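Local atomic coordinates of phosphoserine aminotransferase (Bacillus circulans, PDB entry 2C0R), a protein that catalyses the reversible, pyridoxal-phosphate-dependent transaminations that make phosphoserine for serine synthesis and phosphohydroxythreonine for pyridoxine synthesis. Residues A[21-26]-A[245-250]; A[41-46]-A[234-239]. The protein carries 1 engineered substitution. All blocks are in the same frame, centred on the assembly; numbering follows the deposited sequence.

Interaction 1. Residues A[21-26]-A[245-250]; sequences ERAQAE and IYMVNE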
# COMPACT_ATOMS: atom_id res chain seq x y z
N GLU A 21 -18.19 7.26 9.00
CA GLU A 21 -19.60 6.89 8.87
C GLU A 21 -20.01 6.77 7.42
O GLU A 21 -20.79 5.88 7.03
CB GLU A 21 -20.47 7.89 9.59
CG GLU A 21 -20.27 7.85 11.11
CD GLU A 21 -21.11 8.94 11.77
OE1 GLU A 21 -21.56 9.87 11.05
OE2 GLU A 21 -21.29 8.84 13.00
N ARG A 22 -19.54 7.67 6.57
CA ARG A 22 -19.86 7.64 5.14
C ARG A 22 -19.31 6.38 4.48
O ARG A 22 -19.98 5.69 3.70
CB ARG A 22 -19.27 8.87 4.43
CG ARG A 22 -20.06 10.15 4.56
CD ARG A 22 -19.33 11.45 4.21
NE ARG A 22 -19.77 12.59 5.02
CZ ARG A 22 -19.03 13.66 5.29
NH1 ARG A 22 -17.80 13.70 4.78
NH2 ARG A 22 -19.46 14.70 6.03
N ALA A 23 -18.04 6.11 4.76
CA ALA A 23 -17.37 4.96 4.17
C ALA A 23 -18.04 3.67 4.67
O ALA A 23 -18.22 2.71 3.89
CB ALA A 23 -15.89 4.98 4.43
N GLN A 24 -18.40 3.67 5.97
CA GLN A 24 -19.05 2.48 6.46
C GLN A 24 -20.37 2.21 5.74
O GLN A 24 -20.70 1.10 5.35
CB GLN A 24 -19.32 2.65 7.98
CG GLN A 24 -20.15 1.44 8.51
CD GLN A 24 -20.49 1.69 9.98
OE1 GLN A 24 -21.03 2.76 10.33
NE2 GLN A 24 -20.13 0.75 10.81
N ALA A 25 -21.14 3.28 5.52
CA ALA A 25 -22.47 3.07 4.95
C ALA A 25 -22.42 2.51 3.53
O ALA A 25 -23.31 1.72 3.14
CB ALA A 25 -23.23 4.38 4.99
N GLU A 26 -21.40 2.84 2.76
CA GLU A 26 -21.31 2.29 1.39
C GLU A 26 -20.24 1.24 1.25
O GLU A 26 -19.86 0.85 0.15
CB GLU A 26 -21.14 3.41 0.37
CG GLU A 26 -19.83 4.15 0.46
CD GLU A 26 -19.76 5.35 -0.46
OE1 GLU A 26 -20.72 5.66 -1.19
OE2 GLU A 26 -18.71 6.01 -0.53
N ILE A 245 -7.08 5.29 -1.65
CA ILE A 245 -7.30 6.46 -2.44
C ILE A 245 -8.74 6.93 -2.36
O ILE A 245 -9.00 8.12 -2.29
CB ILE A 245 -6.85 6.21 -3.89
CG1 ILE A 245 -5.33 6.05 -3.91
CG2 ILE A 245 -7.31 7.29 -4.84
CD1 ILE A 245 -4.81 5.37 -5.18
N TYR A 246 -9.70 5.98 -2.36
CA TYR A 246 -11.08 6.30 -2.10
C TYR A 246 -11.24 7.05 -0.77
O TYR A 246 -11.99 8.04 -0.66
CB TYR A 246 -11.90 5.00 -2.10
CG TYR A 246 -13.20 5.09 -1.35
CD1 TYR A 246 -14.35 5.65 -1.92
CD2 TYR A 246 -13.30 4.60 -0.04
CE1 TYR A 246 -15.51 5.72 -1.22
CE2 TYR A 246 -14.47 4.67 0.67
CZ TYR A 246 -15.57 5.24 0.07
OH TYR A 246 -16.72 5.29 0.80
N MET A 247 -10.53 6.61 0.26
CA MET A 247 -10.65 7.26 1.58
C MET A 247 -9.97 8.61 1.58
O MET A 247 -10.51 9.56 2.18
CB MET A 247 -10.02 6.40 2.65
CG MET A 247 -10.73 5.14 3.10
SD MET A 247 -12.41 5.43 3.71
CE MET A 247 -12.10 6.09 5.35
N VAL A 248 -8.83 8.76 0.92
CA VAL A 248 -8.26 10.10 0.72
C VAL A 248 -9.27 11.02 0.06
O VAL A 248 -9.47 12.18 0.49
CB VAL A 248 -6.95 10.01 -0.10
CG1 VAL A 248 -6.45 11.40 -0.51
CG2 VAL A 248 -5.87 9.28 0.71
N ASN A 249 -9.94 10.51 -0.97
CA ASN A 249 -10.96 11.37 -1.63
C ASN A 249 -12.00 11.86 -0.64
O ASN A 249 -12.35 13.04 -0.61
CB ASN A 249 -11.58 10.58 -2.79
CG ASN A 249 -12.34 11.49 -3.75
OD1 ASN A 249 -11.91 12.57 -4.14
ND2 ASN A 249 -13.49 10.98 -4.15
N GLU A 250 -12.46 10.96 0.22
CA GLU A 250 -13.45 11.36 1.24
C GLU A 250 -12.87 12.35 2.21
O GLU A 250 -13.55 13.30 2.65
CB GLU A 250 -13.95 10.09 1.95
CG GLU A 250 -14.81 9.20 1.06
CD GLU A 250 -15.97 9.93 0.40
OE1 GLU A 250 -16.09 9.82 -0.84
OE2 GLU A 250 -16.73 10.64 1.10
O HOH W 1 -16.25 12.69 3.10
O HOH W 2 -16.76 2.36 1.45
O HOH W 3 -18.33 8.39 -1.92
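Y246 reaches from its helix to touch both A23 and E26. With CG anti to the backbone N (chi1 158°), CB sends the ring out toward 21-26. One ring face is met, toward its rim, by CG of E250 from the next turn of the same helix, while F243 meets the ring at a slant. Further out, Y246 CE2 lies 4.0 Å from A23 CB. At the tip, Y246 OH donates a very short bond of 2.5 Å to E26 OE2, which sits at the ring edge in the ring plane, its carboxylate turned 46° from it. The same OH accepts from a water that also donates to A23 O. In this class-V aminotransferase the contact sets the end of helix 17-25 across helix 242-257, the local axes 11.0 Å apart at closest and inclined at 135°. A phenylalanine at Y246 would probably deprive the E26 carboxylate of its phenol donor and that water of one acceptor. Beside the ring, M247 curls so that SD rests 3.6 Å from A23 CB, against which F27 of the second subunit also packs. E26 OE2 and E250 OE1 lie 4.6 Å apart, a like-charge approach probably eased by a water donating to both and by K253, salt-bridged to E250. R22, salt-bridged to E257, reaches E250 O and OE2 through another water.

Interaction 2. Residues A[41-46]-A[234-239]; sequences SHRGAV and NSLYNT. With PLP (pyridoxal-5'-phosphate), chain D.
H42 and R43 pack against L236 and T239, joining the turn before helix 45-61 to the loop that carries phosphate ligands of the cofactor. The first partner is a type I beta turn, S41 to G44, overlapped by an ST turn in which S41 OG accepts from R43 N; G44 occupies the N-cap position of the helix. Aromatic contacts centre on the H42 imidazole. T239 CA makes a CH-pi contact over one face, 4.1 Å from the ring centroid and 18° off the normal, and R43 CG lies over the opposite face, so the ring is clasped between them. P12 of the second subunit also packs on H42. The apolar contacts belong to L236. R43 bends at chi2 and chi3, laying its guanidinium flat against the leucine: L236 CB stands 3.7 Å above the middle of the guanidinium plane, and L236 CD1 comes within 3.6 Å of R43 NE. R43 probably binds L-glutamate, as in related enzymes. L236 CD2 abuts H42 O at 3.8 Å, a buried carbonyl with no polar partner in the model. Water supplies the polar link, lying in the H42 ring plane 2.9 Å from NE2 and donating to L236 O. The cofactor bonds cross the dimer interface, for this pyridoxal phosphate is also held by A77, S78, T153 and Q196 of the second subunit. N238 ND2 donates to O3P at 2.9 Å, nearly straight at 163°, while T239 grips O2P twice, through its backbone N at 2.9 Å and OG1 at 2.7 Å.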
# COMPACT_ATOMS: atom_id res chain seq x y z
N SER A 41 -12.56 -2.87 -10.72
CA SER A 41 -11.35 -2.74 -11.49
C SER A 41 -10.76 -1.35 -11.32
O SER A 41 -11.50 -0.36 -11.40
CB SER A 41 -11.71 -2.93 -12.97
OG SER A 41 -10.51 -2.77 -13.76
N HIS A 42 -9.44 -1.30 -11.20
CA HIS A 42 -8.76 0.00 -11.18
C HIS A 42 -8.74 0.64 -12.54
O HIS A 42 -8.43 1.84 -12.61
CB HIS A 42 -7.36 -0.09 -10.60
CG HIS A 42 -6.47 -0.99 -11.39
ND1 HIS A 42 -6.78 -2.32 -11.58
CD2 HIS A 42 -5.31 -0.76 -12.03
CE1 HIS A 42 -5.82 -2.86 -12.32
NE2 HIS A 42 -4.91 -1.92 -12.59
N ARG A 43 -9.10 -0.08 -13.59
CA ARG A 43 -9.22 0.49 -14.92
C ARG A 43 -10.67 0.56 -15.33
O ARG A 43 -10.98 0.80 -16.50
CB ARG A 43 -8.45 -0.35 -15.95
CG ARG A 43 -6.96 -0.40 -15.61
CD ARG A 43 -6.55 0.90 -15.00
NE ARG A 43 -6.18 1.94 -15.90
CZ ARG A 43 -5.04 2.03 -16.60
NH1 ARG A 43 -4.06 1.12 -16.58
NH2 ARG A 43 -4.90 3.10 -17.36
N GLY A 44 -11.60 0.39 -14.37
CA GLY A 44 -12.99 0.67 -14.67
C GLY A 44 -13.37 2.12 -14.41
O GLY A 44 -12.74 2.77 -13.60
N ALA A 45 -14.42 2.63 -15.05
CA ALA A 45 -14.75 4.05 -14.94
C ALA A 45 -15.16 4.47 -13.54
O ALA A 45 -14.95 5.62 -13.16
CB ALA A 45 -15.87 4.46 -15.90
N VAL A 46 -15.77 3.59 -12.75
CA VAL A 46 -16.18 3.97 -11.38
C VAL A 46 -14.96 4.23 -10.51
O VAL A 46 -14.90 5.29 -9.89
CB VAL A 46 -17.08 2.89 -10.78
CG1 VAL A 46 -17.43 3.24 -9.33
CG2 VAL A 46 -18.38 2.72 -11.59
N ASN A 234 -0.72 7.65 -14.82
CA ASN A 234 -1.67 8.17 -13.84
C ASN A 234 -1.77 7.31 -12.59
O ASN A 234 -2.91 7.13 -12.09
CB ASN A 234 -3.03 8.37 -14.50
CG ASN A 234 -4.00 9.17 -13.64
OD1 ASN A 234 -3.59 10.00 -12.79
ND2 ASN A 234 -5.31 8.94 -13.86
N SER A 235 -0.66 6.83 -12.10
CA SER A 235 -0.59 6.00 -10.91
C SER A 235 -1.36 4.70 -11.08
O SER A 235 -1.69 4.04 -10.10
CB SER A 235 -1.02 6.77 -9.63
OG SER A 235 -0.22 7.93 -9.50
N LEU A 236 -1.61 4.30 -12.30
CA LEU A 236 -2.32 3.05 -12.56
C LEU A 236 -1.48 2.05 -13.36
O LEU A 236 -2.03 1.10 -13.94
CB LEU A 236 -3.62 3.31 -13.35
CG LEU A 236 -4.64 4.19 -12.60
CD1 LEU A 236 -5.76 4.63 -13.54
CD2 LEU A 236 -5.23 3.52 -11.37
N TYR A 237 -0.18 2.20 -13.41
CA TYR A 237 0.65 1.22 -14.08
C TYR A 237 0.42 -0.16 -13.51
O TYR A 237 0.33 -1.13 -14.26
CB TYR A 237 2.14 1.63 -13.96
CG TYR A 237 3.02 0.51 -14.52
CD1 TYR A 237 3.22 0.35 -15.90
CD2 TYR A 237 3.67 -0.36 -13.66
CE1 TYR A 237 4.03 -0.69 -16.36
CE2 TYR A 237 4.46 -1.39 -14.11
CZ TYR A 237 4.63 -1.55 -15.47
OH TYR A 237 5.46 -2.58 -15.90
N ASN A 238 0.37 -0.23 -12.20
CA ASN A 238 -0.07 -1.45 -11.52
C ASN A 238 -1.28 -1.15 -10.64
O ASN A 238 -1.83 -0.05 -10.69
CB ASN A 238 1.04 -2.14 -10.74
CG ASN A 238 1.35 -1.48 -9.44
OD1 ASN A 238 1.18 -0.28 -9.24
ND2 ASN A 238 1.84 -2.32 -8.50
N THR A 239 -1.66 -2.16 -9.87
CA THR A 239 -2.90 -1.97 -9.10
C THR A 239 -2.65 -0.94 -8.00
O THR A 239 -1.78 -1.16 -7.17
CB THR A 239 -3.41 -3.30 -8.53
OG1 THR A 239 -3.38 -4.26 -9.61
CG2 THR A 239 -4.82 -3.08 -8.04
N1 PLP D . 1.55 -11.08 -11.27
C2 PLP D . 0.37 -11.70 -11.57
C2A PLP D . 0.31 -13.19 -11.78
C3 PLP D . -0.77 -10.91 -11.59
O3 PLP D . -1.93 -11.57 -11.85
C4 PLP D . -0.74 -9.57 -11.27
C4A PLP D . -1.98 -8.64 -11.26
C5 PLP D . 0.47 -9.00 -11.04
C6 PLP D . 1.61 -9.76 -11.00
C5A PLP D . 0.63 -7.49 -10.83
O4P PLP D . 0.21 -7.12 -9.50
P PLP D . 0.24 -5.63 -8.97
O1P PLP D . -0.13 -5.73 -7.52
O2P PLP D . -0.77 -4.88 -9.81
O3P PLP D . 1.64 -5.13 -9.19
O HOH W 4 -2.71 -1.59 -14.40

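Interactions 1 and 2 lie 18 Å apart between centres, about 6 Å at their nearest atoms, and do not touch. The chain ties them together: helix 17-25 is followed by helix 45-61, which opens at the 41-46 turn, and loop 234-239 runs on into helix 242-257. Y47 and H51 of helix 45-61 pack on L236 and also on I245, in the helix that carries Y246. Their relation to the cofactors differs. Interaction 2 holds the phosphate of a cofactor that the second subunit also binds, whereas M247 in interaction 1 lies about 10 Å, between side chains, from the cofactor-binding Q196. Both contacts touch the second subunit, interaction 1 through M38 of that chain among others.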